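Local atomic coordinates of secreted effector protein SopD (Salmonella typhimurium, PDB entry 5CPC), a protein that acts as a secreted virulence effector that alters host cell physiology, contributes to replication in macrophages and takes part with SopB in membrane fission and macropinosome formation during invasion. Residues 82-87 and 110-115; 78-83 and 120-125. One frame throughout, in Å; residues are numbered along the deposited sequence.

Contact 1 (82-87 and 110-115); sequences YAFKRL and FLLMVG
Phe84 of the helical segment 82-87 carries this contact almost alone, reaching out to the strand 110-114 and meeting Leu112, Met113 and Val114 in turn. It illustrates how one aromatic ring can span a helix-to-strand separation of 10.3 Å between segment axes that run nearly parallel, 6° apart. The first element is a CH-pi contact: Leu112 CB lies over one face of the Phe84 ring, 4.0 Å from its centroid and 18° off the normal, displaced toward the rim. CG of Phe84 is anti to the backbone N (chi1 -169°), which carries the ring outward from the helix until it overlaps the base of the leucine side chain.

Apolar contacts add to this. Leu112 and Phe84 run alongside each other head to tail, and the branch CD2 of Leu112 reaches back along the phenylalanine to within 3.8 Å of Phe84 CB, close to the helix backbone. Val114 is met at another part of the ring. Its CG2 sits at the edge, in the ring plane, with 3.8 Å between it and Phe84 CE1, while Leu112 occupies the face.

The third element is polar on one side only: the far corner of the ring, Phe84 CZ, approaches Met113 O at 3.2 Å, with the carbonyl oxygen near the ring plane, where the positive rim of an aromatic would probably suit it. The CB of Met113 is directed away from the helix.

Phe84 also touches Ile101 of strand 99-103, the neighbour of 109-114 in the antiparallel sheet, and Val114 leans on Phe99 and Ile119 of the two flanking strands. Elsewhere on helix 76-90, Tyr82 and Lys85 touch helix 141-160, which itself also reaches Phe110 of the strand.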
ATOM      1  N   TYR A  82      -0.711  -0.556  13.403  1.00 42.68           N
ATOM      2  CA  TYR A  82      -2.083  -0.843  13.849  1.00 42.11           C
ATOM      3  C   TYR A  82      -2.187  -0.889  15.410  1.00 41.52           C
ATOM      4  O   TYR A  82      -3.151  -0.365  15.962  1.00 41.88           O
ATOM      5  CB  TYR A  82      -2.678  -2.134  13.210  1.00 41.42           C
ATOM      6  CG  TYR A  82      -4.056  -2.449  13.686  1.00 39.57           C
ATOM      7  CD1 TYR A  82      -4.318  -3.681  14.318  1.00 43.96           C
ATOM      8  CD2 TYR A  82      -5.104  -1.521  13.558  1.00 42.11           C
ATOM      9  CE1 TYR A  82      -5.620  -4.008  14.788  1.00 44.17           C
ATOM     10  CE2 TYR A  82      -6.452  -1.829  14.045  1.00 45.61           C
ATOM     11  CZ  TYR A  82      -6.670  -3.090  14.656  1.00 48.13           C
ATOM     12  OH  TYR A  82      -7.893  -3.441  15.153  1.00 48.74           O
ATOM     13  N   ALA A  83      -1.201  -1.434  16.101  1.00 41.45           N
ATOM     14  CA  ALA A  83      -1.269  -1.485  17.641  1.00 44.83           C
ATOM     15  C   ALA A  83      -1.370  -0.064  18.251  1.00 45.71           C
ATOM     16  O   ALA A  83      -2.185   0.228  19.185  1.00 46.32           O
ATOM     17  CB  ALA A  83      -0.069  -2.189  18.204  1.00 43.76           C
ATOM     18  N   PHE A  84      -0.591   0.844  17.666  1.00 45.71           N
ATOM     19  CA  PHE A  84      -0.663   2.259  18.090  1.00 45.45           C
ATOM     20  C   PHE A  84      -2.070   2.828  17.890  1.00 45.05           C
ATOM     21  O   PHE A  84      -2.561   3.613  18.715  1.00 44.24           O
ATOM     22  CB  PHE A  84       0.430   3.085  17.399  1.00 45.82           C
ATOM     23  CG  PHE A  84       0.601   4.492  17.969  1.00 49.84           C
ATOM     24  CD1 PHE A  84       1.035   4.688  19.259  1.00 48.73           C
ATOM     25  CD2 PHE A  84       0.290   5.615  17.185  1.00 51.83           C
ATOM     26  CE1 PHE A  84       1.180   5.972  19.795  1.00 54.04           C
ATOM     27  CE2 PHE A  84       0.441   6.932  17.708  1.00 57.17           C
ATOM     28  CZ  PHE A  84       0.880   7.107  19.015  1.00 53.53           C
ATOM     29  N   LYS A  85      -2.714   2.429  16.800  1.00 44.15           N
ATOM     30  CA  LYS A  85      -4.085   2.804  16.522  1.00 46.51           C
ATOM     31  C   LYS A  85      -4.961   2.212  17.651  1.00 47.06           C
ATOM     32  O   LYS A  85      -5.834   2.922  18.253  1.00 48.86           O
ATOM     33  CB  LYS A  85      -4.500   2.278  15.115  1.00 46.41           C
ATOM     34  CG  LYS A  85      -5.540   3.097  14.324  1.00 50.17           C
ATOM     35  CD  LYS A  85      -6.931   3.236  14.976  1.00 55.37           C
ATOM     36  CE  LYS A  85      -7.202   4.694  15.499  1.00 57.78           C
ATOM     37  NZ  LYS A  85      -8.052   4.859  16.783  1.00 59.85           N
ATOM     38  N   ARG A  86      -4.670   0.965  18.041  1.00 46.44           N
ATOM     39  CA  ARG A  86      -5.501   0.375  19.100  1.00 47.49           C
ATOM     40  C   ARG A  86      -5.310   1.150  20.373  1.00 46.76           C
ATOM     41  O   ARG A  86      -6.265   1.348  21.139  1.00 48.04           O
ATOM     42  CB  ARG A  86      -5.287  -1.147  19.332  1.00 46.27           C
ATOM     43  CG  ARG A  86      -5.615  -2.046  18.111  1.00 47.70           C
ATOM     44  CD  ARG A  86      -5.681  -3.582  18.513  1.00 41.39           C
ATOM     45  NE  ARG A  86      -4.464  -4.135  19.130  1.00 43.23           N
ATOM     46  CZ  ARG A  86      -3.357  -4.488  18.486  1.00 41.53           C
ATOM     47  NH1 ARG A  86      -3.265  -4.338  17.175  1.00 41.30           N
ATOM     48  NH2 ARG A  86      -2.328  -4.997  19.148  1.00 42.68           N
ATOM     49  N   LEU A  87      -4.079   1.550  20.639  1.00 46.29           N
ATOM     50  CA  LEU A  87      -3.813   2.397  21.847  1.00 47.65           C
ATOM     51  C   LEU A  87      -4.633   3.660  21.788  1.00 47.37           C
ATOM     52  O   LEU A  87      -5.394   3.963  22.691  1.00 49.28           O
ATOM     53  CB  LEU A  87      -2.328   2.770  21.966  1.00 46.07           C
ATOM     54  CG  LEU A  87      -1.778   3.290  23.305  1.00 50.14           C
ATOM     55  CD1 LEU A  87      -2.280   2.452  24.556  1.00 47.04           C
ATOM     56  CD2 LEU A  87      -0.222   3.312  23.283  1.00 47.62           C
ATOM     57  N   PHE A 110       9.897   5.694  11.913  1.00 54.32           N
ATOM     58  CA  PHE A 110       8.597   6.207  12.343  1.00 52.55           C
ATOM     59  C   PHE A 110       8.660   6.252  13.834  1.00 52.77           C
ATOM     60  O   PHE A 110       9.163   5.322  14.452  1.00 54.40           O
ATOM     61  CB  PHE A 110       7.418   5.358  11.844  1.00 49.12           C
ATOM     62  CG  PHE A 110       7.285   5.345  10.357  1.00 48.60           C
ATOM     63  CD1 PHE A 110       6.666   6.413   9.672  1.00 45.59           C
ATOM     64  CD2 PHE A 110       7.806   4.293   9.616  1.00 45.45           C
ATOM     65  CE1 PHE A 110       6.547   6.410   8.260  1.00 45.99           C
ATOM     66  CE2 PHE A 110       7.681   4.253   8.206  1.00 42.79           C
ATOM     67  CZ  PHE A 110       7.055   5.302   7.510  1.00 43.61           C
ATOM     68  N   LEU A 111       8.191   7.363  14.399  1.00 53.32           N
ATOM     69  CA  LEU A 111       8.201   7.598  15.829  1.00 53.66           C
ATOM     70  C   LEU A 111       6.782   7.634  16.325  1.00 52.74           C
ATOM     71  O   LEU A 111       6.014   8.468  15.913  1.00 52.77           O
ATOM     72  CB  LEU A 111       8.868   8.943  16.134  1.00 56.68           C
ATOM     73  CG  LEU A 111      10.270   9.228  15.595  1.00 57.63           C
ATOM     74  CD1 LEU A 111      10.733  10.636  16.024  1.00 59.46           C
ATOM     75  CD2 LEU A 111      11.269   8.205  16.092  1.00 57.63           C
ATOM     76  N   LEU A 112       6.431   6.726  17.219  1.00 51.70           N
ATOM     77  CA  LEU A 112       5.086   6.679  17.769  1.00 51.66           C
ATOM     78  C   LEU A 112       5.114   7.646  18.930  1.00 52.96           C
ATOM     79  O   LEU A 112       5.895   7.442  19.855  1.00 53.27           O
ATOM     80  CB  LEU A 112       4.740   5.257  18.246  1.00 49.67           C
ATOM     81  CG  LEU A 112       4.392   4.179  17.188  1.00 52.02           C
ATOM     82  CD1 LEU A 112       5.434   4.104  16.070  1.00 53.44           C
ATOM     83  CD2 LEU A 112       4.146   2.767  17.875  1.00 48.53           C
ATOM     84  N   MET A 113       4.263   8.677  18.859  1.00 55.20           N
ATOM     85  CA  MET A 113       4.286   9.850  19.776  1.00 59.97           C
ATOM     86  C   MET A 113       2.982   9.997  20.494  1.00 59.90           C
ATOM     87  O   MET A 113       1.916  10.066  19.849  1.00 59.98           O
ATOM     88  CB  MET A 113       4.496  11.153  19.001  1.00 60.42           C
ATOM     89  CG  MET A 113       5.583  11.085  18.000  1.00 65.93           C
ATOM     90  SD  MET A 113       7.088  11.744  18.711  1.00 83.39           S
ATOM     91  CE  MET A 113       6.827  13.516  18.552  1.00 82.27           C
ATOM     92  N   VAL A 114       3.085  10.062  21.810  1.00 61.23           N
ATOM     93  CA  VAL A 114       1.951  10.292  22.688  1.00 62.53           C
ATOM     94  C   VAL A 114       2.234  11.675  23.289  1.00 66.09           C
ATOM     95  O   VAL A 114       2.889  11.807  24.331  1.00 67.28           O
ATOM     96  CB  VAL A 114       1.856   9.182  23.754  1.00 61.88           C
ATOM     97  CG1 VAL A 114       0.789   9.493  24.786  1.00 61.81           C
ATOM     98  CG2 VAL A 114       1.567   7.795  23.077  1.00 59.03           C
ATOM     99  N   GLY A 115       1.782  12.714  22.587  1.00 67.82           N
ATOM    100  CA  GLY A 115       2.158  14.081  22.928  1.00 70.76           C
ATOM    101  C   GLY A 115       3.583  14.237  22.468  1.00 72.56           C
ATOM    102  O   GLY A 115       3.898  14.016  21.300  1.00 72.73           O
TER

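Contact 2 (78-83 and 120-125); sequences INKIYA and SQSNIK
Ser120 meets Lys80 at the end of a long reach, the lysine of helix 76-90 stretching its ammonium group to the strand 120-123. The bond from Lys80 NZ to Ser120 OG measures 2.9 Å. The serine hydroxyl sits on a CB that already points toward the helix, and it also lies 3.5 Å from Lys80 CE, so it borders the end of the methylene chain as well as accepting from its nitrogen.

At Gln121 the backbone takes over. CB of Gln121 is directed away from the helix, yet the main-chain oxygen, Gln121 O, gives Lys80 NZ a second acceptor 2.9 Å away. The nitrogen approaches with a C=O...N angle of 151° and stands 28° out of the carbonyl plane. Two acceptors from successive residues thus grip one ammonium group, one a hydroxyl and the other a main-chain oxygen; the lysine chain is extended beyond CG, which lets it span the gap.

Ser122 turns its CB back toward the helix and flanks the lysine nearer its base: its OG comes 3.1 Å from Lys80 CD, a close touch with a methylene. This hydroxyl is also hydrogen-bonded to Asp77, near the start of the same helix, and so adds a further polar tie between strand and helix.

Beyond Asn123, at the N-cap position, the chain enters helix 124-127, whose Ile127 touches Ile78 and Ser122. The axes of helix 78-83 and strand 120-123 approach to 8.9 Å, at 139° between their N-to-C directions. This is a helix packed on one face of a three-stranded antiparallel meander, a two-layer helix-on-sheet packing; here it is tied at the outermost strand, 117-123, by a lysine that reaches across to it, its ammonium group held by Ser120 OG and Gln121 O.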
ATOM      1  N   ILE A  78       5.939  -3.742  11.639  1.00 47.81           N
ATOM      2  CA  ILE A  78       4.730  -3.370  10.904  1.00 45.59           C
ATOM      3  C   ILE A  78       3.475  -3.390  11.795  1.00 46.16           C
ATOM      4  O   ILE A  78       2.666  -2.468  11.718  1.00 46.33           O
ATOM      5  CB  ILE A  78       4.533  -4.183   9.531  1.00 46.26           C
ATOM      6  CG1 ILE A  78       3.675  -3.380   8.537  1.00 44.32           C
ATOM      7  CG2 ILE A  78       4.028  -5.637   9.769  1.00 44.11           C
ATOM      8  CD1 ILE A  78       3.424  -4.116   7.172  1.00 45.86           C
ATOM      9  N   ASN A  79       3.305  -4.395  12.660  1.00 45.54           N
ATOM     10  CA  ASN A  79       2.160  -4.415  13.616  1.00 45.56           C
ATOM     11  C   ASN A  79       2.087  -3.258  14.622  1.00 44.90           C
ATOM     12  O   ASN A  79       1.005  -2.950  15.162  1.00 43.38           O
ATOM     13  CB  ASN A  79       2.083  -5.758  14.391  1.00 47.69           C
ATOM     14  CG  ASN A  79       1.668  -6.945  13.479  1.00 49.18           C
ATOM     15  OD1 ASN A  79       0.628  -6.911  12.842  1.00 49.03           O
ATOM     16  ND2 ASN A  79       2.506  -7.948  13.402  1.00 55.35           N
ATOM     17  N   LYS A  80       3.219  -2.607  14.874  1.00 45.23           N
ATOM     18  CA  LYS A  80       3.180  -1.442  15.776  1.00 45.36           C
ATOM     19  C   LYS A  80       2.212  -0.418  15.300  1.00 44.28           C
ATOM     20  O   LYS A  80       1.520   0.143  16.114  1.00 45.77           O
ATOM     21  CB  LYS A  80       4.541  -0.795  15.979  1.00 45.57           C
ATOM     22  CG  LYS A  80       5.473  -1.617  16.869  1.00 47.09           C
ATOM     23  CD  LYS A  80       6.827  -0.906  17.076  1.00 46.92           C
ATOM     24  CE  LYS A  80       7.821  -1.850  17.721  1.00 46.64           C
ATOM     25  NZ  LYS A  80       9.074  -1.091  18.095  1.00 51.71           N
ATOM     26  N   ILE A  81       2.086  -0.255  13.971  1.00 44.32           N
ATOM     27  CA  ILE A  81       1.315   0.814  13.428  1.00 43.58           C
ATOM     28  C   ILE A  81      -0.149   0.602  13.766  1.00 43.75           C
ATOM     29  O   ILE A  81      -0.793   1.497  14.354  1.00 44.57           O
ATOM     30  CB  ILE A  81       1.536   1.050  11.864  1.00 43.36           C
ATOM     31  CG1 ILE A  81       3.016   1.203  11.418  1.00 42.35           C
ATOM     32  CG2 ILE A  81       0.645   2.165  11.374  1.00 44.68           C
ATOM     33  CD1 ILE A  81       3.947   2.088  12.236  1.00 47.25           C
ATOM     34  N   TYR A  82      -0.711  -0.556  13.403  1.00 42.68           N
ATOM     35  CA  TYR A  82      -2.083  -0.843  13.849  1.00 42.11           C
ATOM     36  C   TYR A  82      -2.187  -0.889  15.410  1.00 41.52           C
ATOM     37  O   TYR A  82      -3.151  -0.365  15.962  1.00 41.88           O
ATOM     38  CB  TYR A  82      -2.678  -2.134  13.210  1.00 41.42           C
ATOM     39  CG  TYR A  82      -4.056  -2.449  13.686  1.00 39.57           C
ATOM     40  CD1 TYR A  82      -4.318  -3.681  14.318  1.00 43.96           C
ATOM     41  CD2 TYR A  82      -5.104  -1.521  13.558  1.00 42.11           C
ATOM     42  CE1 TYR A  82      -5.620  -4.008  14.788  1.00 44.17           C
ATOM     43  CE2 TYR A  82      -6.452  -1.829  14.045  1.00 45.61           C
ATOM     44  CZ  TYR A  82      -6.670  -3.090  14.656  1.00 48.13           C
ATOM     45  OH  TYR A  82      -7.893  -3.441  15.153  1.00 48.74           O
ATOM     46  N   ALA A  83      -1.201  -1.434  16.101  1.00 41.45           N
ATOM     47  CA  ALA A  83      -1.269  -1.485  17.641  1.00 44.83           C
ATOM     48  C   ALA A  83      -1.370  -0.064  18.251  1.00 45.71           C
ATOM     49  O   ALA A  83      -2.185   0.228  19.185  1.00 46.32           O
ATOM     50  CB  ALA A  83      -0.069  -2.189  18.204  1.00 43.76           C
ATOM     51  N   SER A 120       7.836   4.427  21.216  1.00 62.52           N
ATOM     52  CA  SER A 120       8.429   3.307  20.456  1.00 61.33           C
ATOM     53  C   SER A 120       8.789   3.820  19.069  1.00 61.83           C
ATOM     54  O   SER A 120       8.283   4.881  18.654  1.00 61.18           O
ATOM     55  CB  SER A 120       7.406   2.148  20.324  1.00 59.90           C
ATOM     56  OG  SER A 120       8.007   0.951  19.861  1.00 57.31           O
ATOM     57  N   GLN A 121       9.639   3.081  18.352  1.00 61.73           N
ATOM     58  CA  GLN A 121      10.024   3.450  16.986  1.00 62.61           C
ATOM     59  C   GLN A 121      10.078   2.227  16.091  1.00 62.42           C
ATOM     60  O   GLN A 121      10.183   1.099  16.596  1.00 62.48           O
ATOM     61  CB  GLN A 121      11.396   4.045  16.977  1.00 63.98           C
ATOM     62  CG  GLN A 121      11.687   4.927  18.174  1.00 67.46           C
ATOM     63  CD  GLN A 121      12.951   5.731  17.994  1.00 68.93           C
ATOM     64  OE1 GLN A 121      13.393   6.402  18.907  1.00 72.17           O
ATOM     65  NE2 GLN A 121      13.524   5.681  16.798  1.00 70.11           N
ATOM     66  N   SER A 122      10.037   2.437  14.773  1.00 61.51           N
ATOM     67  CA  SER A 122      10.349   1.351  13.853  1.00 61.46           C
ATOM     68  C   SER A 122      11.098   1.805  12.619  1.00 61.28           C
ATOM     69  O   SER A 122      10.731   2.830  12.025  1.00 60.51           O
ATOM     70  CB  SER A 122       9.070   0.604  13.511  1.00 60.86           C
ATOM     71  OG  SER A 122       8.636  -0.116  14.668  1.00 62.99           O
ATOM     72  N   ASN A 123      12.181   1.085  12.286  1.00 61.23           N
ATOM     73  CA  ASN A 123      12.915   1.300  11.041  1.00 61.98           C
ATOM     74  C   ASN A 123      11.934   0.919   9.947  1.00 58.96           C
ATOM     75  O   ASN A 123      11.181  -0.081  10.068  1.00 56.71           O
ATOM     76  CB  ASN A 123      14.116   0.351  10.829  1.00 64.81           C
ATOM     77  CG  ASN A 123      15.218   0.552  11.796  1.00 72.11           C
ATOM     78  OD1 ASN A 123      15.492   1.668  12.261  1.00 81.60           O
ATOM     79  ND2 ASN A 123      15.886  -0.545  12.132  1.00 80.44           N
ATOM     80  N   ILE A 124      11.964   1.690   8.876  1.00 56.65           N
ATOM     81  CA  ILE A 124      11.116   1.430   7.708  1.00 54.37           C
ATOM     82  C   ILE A 124      11.578   0.180   6.937  1.00 53.87           C
ATOM     83  O   ILE A 124      10.782  -0.528   6.336  1.00 53.53           O
ATOM     84  CB  ILE A 124      11.065   2.683   6.770  1.00 54.21           C
ATOM     85  CG1 ILE A 124      10.228   2.380   5.520  1.00 52.21           C
ATOM     86  CG2 ILE A 124      12.498   3.162   6.438  1.00 53.63           C
ATOM     87  CD1 ILE A 124       9.341   3.510   5.053  1.00 53.98           C
ATOM     88  N   LYS A 125      12.869  -0.084   6.944  1.00 54.83           N
ATOM     89  CA  LYS A 125      13.365  -1.312   6.369  1.00 56.85           C
ATOM     90  C   LYS A 125      12.925  -2.567   7.132  1.00 57.40           C
ATOM     91  O   LYS A 125      12.765  -3.603   6.514  1.00 58.02           O
ATOM     92  CB  LYS A 125      14.861  -1.251   6.246  1.00 58.98           C
ATOM     93  CG  LYS A 125      15.267  -0.067   5.378  1.00 61.57           C
ATOM     94  CD  LYS A 125      16.783   0.028   5.244  1.00 63.82           C
ATOM     95  CE  LYS A 125      17.176   1.401   4.738  1.00 61.85           C
ATOM     96  NZ  LYS A 125      18.603   1.350   4.413  1.00 66.49           N
TER

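How the contacts relate
Both contacts set out from helix 76-90 and share Tyr82 and Ala83. Following the chain, the helix leads through strand 99-103 into strand 109-114, where contact 1 closes the shorter loop; the chain then turns back along strand 117-123, where contact 2 closes the longer one. The loop of contact 1 therefore nests inside that of contact 2. The two strands are antiparallel neighbours, joined by probable backbone bonds such as Leu112 N to Ser120 O at 3.0 Å. Together the contacts, with centres about 9 Å apart, fasten one helix across two adjacent strands, through an aromatic of the helix at the middle strand and a lysine of the helix at the outer strand.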